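Local coordinates for multicopper oxidase type 1 (Nitrosomonas europaea, PDB 3G5W), which probably oxidises substrates at a blue copper site and passes the electrons to a copper cluster, as a two-domain laccase-like multicopper oxidase, at residues 13-25 with 145-157. Numbering follows the deposited sequence.
Sequences RIVLVGKRDFHTF and DWVSSWANKPGEG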
loop_
_atom_site.group_PDB
_atom_site.type_symbol
_atom_site.label_atom_id
_atom_site.label_comp_id
_atom_site.label_asym_id
_atom_site.label_seq_id
_atom_site.Cartn_x
_atom_site.Cartn_y
_atom_site.Cartn_z
ATOM N N ARG A 13 31.988 -0.775 3.076
ATOM C CA ARG A 13 31.606 0.151 2.013
ATOM C C ARG A 13 31.026 -0.628 0.834
ATOM O O ARG A 13 31.643 -1.569 0.347
ATOM C CB ARG A 13 32.810 0.986 1.567
ATOM C CG ARG A 13 32.500 2.022 0.498
ATOM C CD ARG A 13 33.593 3.097 0.391
ATOM N NE ARG A 13 34.069 3.586 1.696
ATOM C CZ ARG A 13 33.387 4.386 2.520
ATOM N NH1 ARG A 13 32.164 4.800 2.215
ATOM N NH2 ARG A 13 33.931 4.764 3.671
ATOM N N ILE A 14 29.827 -0.245 0.404
ATOM C CA ILE A 14 29.221 -0.794 -0.818
ATOM C C ILE A 14 28.927 0.344 -1.793
ATOM O O ILE A 14 28.912 1.512 -1.403
ATOM C CB ILE A 14 27.928 -1.629 -0.539
ATOM C CG1 ILE A 14 26.777 -0.748 -0.023
ATOM C CG2 ILE A 14 28.221 -2.810 0.407
ATOM C CD1 ILE A 14 25.401 -1.449 -0.018
ATOM N N VAL A 15 28.719 -0.004 -3.057
ATOM C CA VAL A 15 28.383 0.962 -4.097
ATOM C C VAL A 15 27.040 0.568 -4.713
ATOM O O VAL A 15 26.895 -0.534 -5.244
ATOM C CB VAL A 15 29.480 1.025 -5.197
ATOM C CG1 VAL A 15 29.058 1.959 -6.324
ATOM C CG2 VAL A 15 30.823 1.469 -4.602
ATOM N N LEU A 16 26.060 1.462 -4.626
ATOM C CA LEU A 16 24.720 1.174 -5.141
ATOM C C LEU A 16 24.693 1.229 -6.670
ATOM O O LEU A 16 24.271 0.276 -7.331
ATOM C CB LEU A 16 23.688 2.138 -4.539
ATOM C CG LEU A 16 23.587 2.263 -3.012
ATOM C CD1 LEU A 16 22.420 3.177 -2.638
ATOM C CD2 LEU A 16 23.441 0.898 -2.326
ATOM N N VAL A 17 25.143 2.357 -7.212
ATOM C CA VAL A 17 25.259 2.596 -8.651
ATOM C C VAL A 17 26.309 3.663 -8.848
ATOM O O VAL A 17 26.514 4.490 -7.964
ATOM C CB VAL A 17 24.003 3.228 -9.300
ATOM C CG1 VAL A 17 23.481 2.394 -10.461
ATOM C CG2 VAL A 17 22.955 3.646 -8.274
ATOM N N GLY A 18 26.933 3.668 -10.025
ATOM C CA GLY A 18 27.898 4.704 -10.393
ATOM C C GLY A 18 28.873 4.977 -9.266
ATOM O O GLY A 18 29.564 4.066 -8.801
ATOM N N LYS A 19 28.898 6.230 -8.816
ATOM C CA LYS A 19 29.779 6.665 -7.732
ATOM C C LYS A 19 29.063 6.777 -6.378
ATOM O O LYS A 19 29.649 7.240 -5.391
ATOM C CB LYS A 19 30.453 7.996 -8.107
ATOM C CG LYS A 19 31.552 7.840 -9.150
ATOM C CD LYS A 19 32.004 9.175 -9.729
ATOM C CE LYS A 19 33.219 8.965 -10.638
ATOM N NZ LYS A 19 33.353 10.042 -11.667
ATOM N N ARG A 20 27.804 6.341 -6.327
ATOM C CA ARG A 20 27.036 6.391 -5.087
ATOM C C ARG A 20 27.393 5.237 -4.143
ATOM O O ARG A 20 26.894 4.111 -4.291
ATOM C CB ARG A 20 25.522 6.467 -5.379
ATOM C CG ARG A 20 24.585 6.363 -4.172
ATOM C CD ARG A 20 25.164 6.947 -2.881
ATOM N NE ARG A 20 25.357 8.383 -2.951
ATOM C CZ ARG A 20 26.262 9.068 -2.258
ATOM N NH1 ARG A 20 27.110 8.467 -1.431
ATOM N NH2 ARG A 20 26.322 10.376 -2.411
ATOM N N ASP A 21 28.263 5.533 -3.178
ATOM C CA ASP A 21 28.657 4.557 -2.173
ATOM C C ASP A 21 27.839 4.717 -0.892
ATOM O O ASP A 21 27.152 5.724 -0.710
ATOM C CB ASP A 21 30.174 4.609 -1.901
ATOM C CG ASP A 21 30.611 5.865 -1.147
ATOM O OD1 ASP A 21 29.860 6.861 -1.094
ATOM O OD2 ASP A 21 31.739 5.857 -0.610
ATOM N N PHE A 22 27.894 3.709 -0.024
ATOM C CA PHE A 22 27.182 3.758 1.247
ATOM C C PHE A 22 27.964 3.026 2.331
ATOM O O PHE A 22 28.581 2.002 2.061
ATOM C CB PHE A 22 25.787 3.139 1.100
ATOM C CG PHE A 22 24.679 4.026 1.595
ATOM C CD1 PHE A 22 24.296 4.006 2.934
ATOM C CD2 PHE A 22 24.031 4.893 0.726
ATOM C CE1 PHE A 22 23.272 4.838 3.392
ATOM C CE2 PHE A 22 23.008 5.722 1.173
ATOM C CZ PHE A 22 22.633 5.695 2.511
ATOM N N HIS A 23 27.925 3.562 3.549
ATOM C CA HIS A 23 28.517 2.929 4.721
ATOM C C HIS A 23 27.488 1.955 5.307
ATOM O O HIS A 23 26.358 2.345 5.617
ATOM C CB HIS A 23 28.895 4.002 5.749
ATOM C CG HIS A 23 29.710 3.499 6.902
ATOM N ND1 HIS A 23 29.366 2.387 7.642
ATOM C CD2 HIS A 23 30.837 3.991 7.469
ATOM C CE1 HIS A 23 30.258 2.204 8.600
ATOM N NE2 HIS A 23 31.163 3.160 8.513
ATOM N N THR A 24 27.875 0.690 5.436
ATOM C CA THR A 24 26.974 -0.350 5.923
ATOM C C THR A 24 27.578 -1.128 7.086
ATOM O O THR A 24 28.807 -1.182 7.248
ATOM C CB THR A 24 26.580 -1.357 4.803
ATOM O OG1 THR A 24 27.746 -2.054 4.337
ATOM C CG2 THR A 24 25.894 -0.653 3.636
ATOM N N PHE A 25 26.701 -1.729 7.890
ATOM C CA PHE A 25 27.097 -2.666 8.934
ATOM C C PHE A 25 26.705 -4.050 8.439
ATOM O O PHE A 25 25.619 -4.550 8.735
ATOM C CB PHE A 25 26.407 -2.346 10.273
ATOM C CG PHE A 25 26.393 -0.877 10.627
ATOM C CD1 PHE A 25 27.533 -0.094 10.485
ATOM C CD2 PHE A 25 25.238 -0.282 11.126
ATOM C CE1 PHE A 25 27.519 1.260 10.813
ATOM C CE2 PHE A 25 25.219 1.080 11.464
ATOM C CZ PHE A 25 26.359 1.845 11.298
ATOM N N ASP A 145 15.222 0.967 -0.007
ATOM C CA ASP A 145 15.140 2.405 -0.287
ATOM C C ASP A 145 16.181 3.140 0.567
ATOM O O ASP A 145 16.293 2.883 1.770
ATOM C CB ASP A 145 13.726 2.899 0.025
ATOM C CG ASP A 145 12.658 1.936 -0.479
ATOM O OD1 ASP A 145 12.475 1.858 -1.703
ATOM O OD2 ASP A 145 12.021 1.244 0.342
ATOM N N TRP A 146 16.948 4.037 -0.054
ATOM C CA TRP A 146 18.113 4.632 0.607
ATOM C C TRP A 146 18.031 6.153 0.638
ATOM O O TRP A 146 17.486 6.760 -0.280
ATOM C CB TRP A 146 19.416 4.215 -0.092
ATOM C CG TRP A 146 19.592 2.724 -0.294
ATOM C CD1 TRP A 146 18.944 1.937 -1.215
ATOM C CD2 TRP A 146 20.481 1.851 0.420
ATOM N NE1 TRP A 146 19.368 0.630 -1.106
ATOM C CE2 TRP A 146 20.307 0.548 -0.111
ATOM C CE3 TRP A 146 21.400 2.039 1.462
ATOM C CZ2 TRP A 146 21.028 -0.558 0.356
ATOM C CZ3 TRP A 146 22.124 0.938 1.923
ATOM C CH2 TRP A 146 21.924 -0.349 1.373
ATOM N N VAL A 147 18.588 6.750 1.696
ATOM C CA VAL A 147 18.686 8.208 1.849
ATOM C C VAL A 147 20.166 8.617 1.768
ATOM O O VAL A 147 20.909 8.465 2.741
ATOM C CB VAL A 147 18.071 8.683 3.193
ATOM C CG1 VAL A 147 18.159 10.209 3.333
ATOM C CG2 VAL A 147 16.604 8.235 3.316
ATOM N N SER A 148 20.589 9.132 0.612
ATOM C CA SER A 148 22.017 9.365 0.347
ATOM C C SER A 148 22.687 10.423 1.239
ATOM O O SER A 148 23.915 10.408 1.403
ATOM C CB SER A 148 22.269 9.683 -1.132
ATOM O OG SER A 148 21.838 10.990 -1.455
ATOM N N SER A 149 21.891 11.317 1.825
ATOM C CA SER A 149 22.432 12.336 2.738
ATOM C C SER A 149 23.097 11.715 3.969
ATOM O O SER A 149 23.928 12.355 4.613
ATOM C CB SER A 149 21.352 13.331 3.159
ATOM O OG SER A 149 20.437 12.733 4.061
ATOM N N TRP A 150 22.752 10.464 4.281
ATOM C CA TRP A 150 23.354 9.761 5.419
ATOM C C TRP A 150 24.367 8.689 5.010
ATOM O O TRP A 150 24.856 7.941 5.862
ATOM C CB TRP A 150 22.277 9.139 6.320
ATOM C CG TRP A 150 21.256 10.129 6.821
ATOM C CD1 TRP A 150 19.934 10.187 6.472
ATOM C CD2 TRP A 150 21.472 11.198 7.755
ATOM N NE1 TRP A 150 19.315 11.223 7.130
ATOM C CE2 TRP A 150 20.236 11.864 7.920
ATOM C CE3 TRP A 150 22.592 11.660 8.466
ATOM C CZ2 TRP A 150 20.082 12.968 8.769
ATOM C CZ3 TRP A 150 22.441 12.763 9.316
ATOM C CH2 TRP A 150 21.191 13.401 9.459
ATOM N N ALA A 151 24.692 8.633 3.718
ATOM C CA ALA A 151 25.541 7.578 3.162
ATOM C C ALA A 151 26.787 7.340 4.003
ATOM O O ALA A 151 27.100 6.206 4.357
ATOM C CB ALA A 151 25.922 7.893 1.718
ATOM N N ASN A 152 27.481 8.420 4.339
ATOM C CA ASN A 152 28.727 8.296 5.069
ATOM C C ASN A 152 28.662 8.844 6.489
ATOM O O ASN A 152 29.645 9.362 7.024
ATOM C CB ASN A 152 29.869 8.883 4.243
ATOM C CG ASN A 152 30.219 8.001 3.054
ATOM O OD1 ASN A 152 30.547 6.819 3.218
ATOM N ND2 ASN A 152 30.133 8.559 1.856
ATOM N N LYS A 153 27.494 8.690 7.103
ATOM C CA LYS A 153 27.271 9.134 8.473
ATOM C C LYS A 153 26.693 8.013 9.351
ATOM O O LYS A 153 25.543 8.102 9.790
ATOM C CB LYS A 153 26.378 10.383 8.485
ATOM C CG LYS A 153 27.079 11.642 7.957
ATOM C CD LYS A 153 26.155 12.849 7.953
ATOM C CE LYS A 153 26.886 14.099 7.470
ATOM N NZ LYS A 153 27.971 14.525 8.414
ATOM N N PRO A 154 27.500 6.963 9.627
ATOM C CA PRO A 154 27.040 5.823 10.429
ATOM C C PRO A 154 26.608 6.264 11.825
ATOM O O PRO A 154 27.256 7.120 12.428
ATOM C CB PRO A 154 28.284 4.926 10.516
ATOM C CG PRO A 154 29.428 5.832 10.242
ATOM C CD PRO A 154 28.905 6.791 9.220
ATOM N N GLY A 155 25.511 5.699 12.318
ATOM C CA GLY A 155 24.953 6.104 13.607
ATOM C C GLY A 155 23.949 7.237 13.486
ATOM O O GLY A 155 23.356 7.656 14.482
ATOM N N GLU A 156 23.764 7.737 12.268
ATOM C CA GLU A 156 22.802 8.803 11.992
ATOM C C GLU A 156 21.863 8.412 10.853
ATOM O O GLU A 156 22.219 7.595 10.006
ATOM C CB GLU A 156 23.527 10.098 11.611
ATOM C CG GLU A 156 24.412 10.690 12.687
ATOM C CD GLU A 156 25.087 11.968 12.225
ATOM O OE1 GLU A 156 26.305 11.933 11.938
ATOM O OE2 GLU A 156 24.393 13.005 12.135
ATOM N N GLY A 157 20.671 9.013 10.831
ATOM C CA GLY A 157 19.732 8.833 9.719
ATOM C C GLY A 157 18.418 8.163 10.076
ATOM O O GLY A 157 18.269 7.597 11.156
HETATM O O HOH W 1 24.070 11.400 -3.683
#
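The interface between the two cupredoxin domains of this multicopper oxidase, built where the hairpin 13-25 meets the chain leaving strand 137-146, shows how one aromatic ring can be packed on both faces. The edge of Trp146 points at one face of the Phe22 ring in an edge-to-face pair, planes 62° apart, while Ala151 CA sits over the opposite face, 3.5 Å from the ring centroid. Were Phe22 an alanine, the Trp146 edge and Ala151 CA would probably be left facing a gap. Leu16 CD1 lies over the five-membered ring of Trp146, 3.8 Å from its centroid. His23 N donates to Ala151 O (2.9 Å), joining strand 20-27 to the turn 150-153. Asp21 bridges Arg13 and Arg20 in a salt-bridge network; Asn152 OD1 accepts from Arg13 NH1 (2.8 Å), in the guanidinium plane, and its ND2 bonds Asp21 OD1 weakly. Bends at chi2 and chi3 fold Arg20 back, letting NH1 reach Asp21 O (2.8 Å); NH2 holds a water shared with Ser148 OG, itself bonded to Asp165. Pro154 CB touches Phe25 CZ (3.7 Å); the Phe25 side chain neighbours copper ligands His56 and Met117. Met114 of helix 108-114 packs on Phe22, and Tyr166 of strand 166-169 on Leu16 and Arg20.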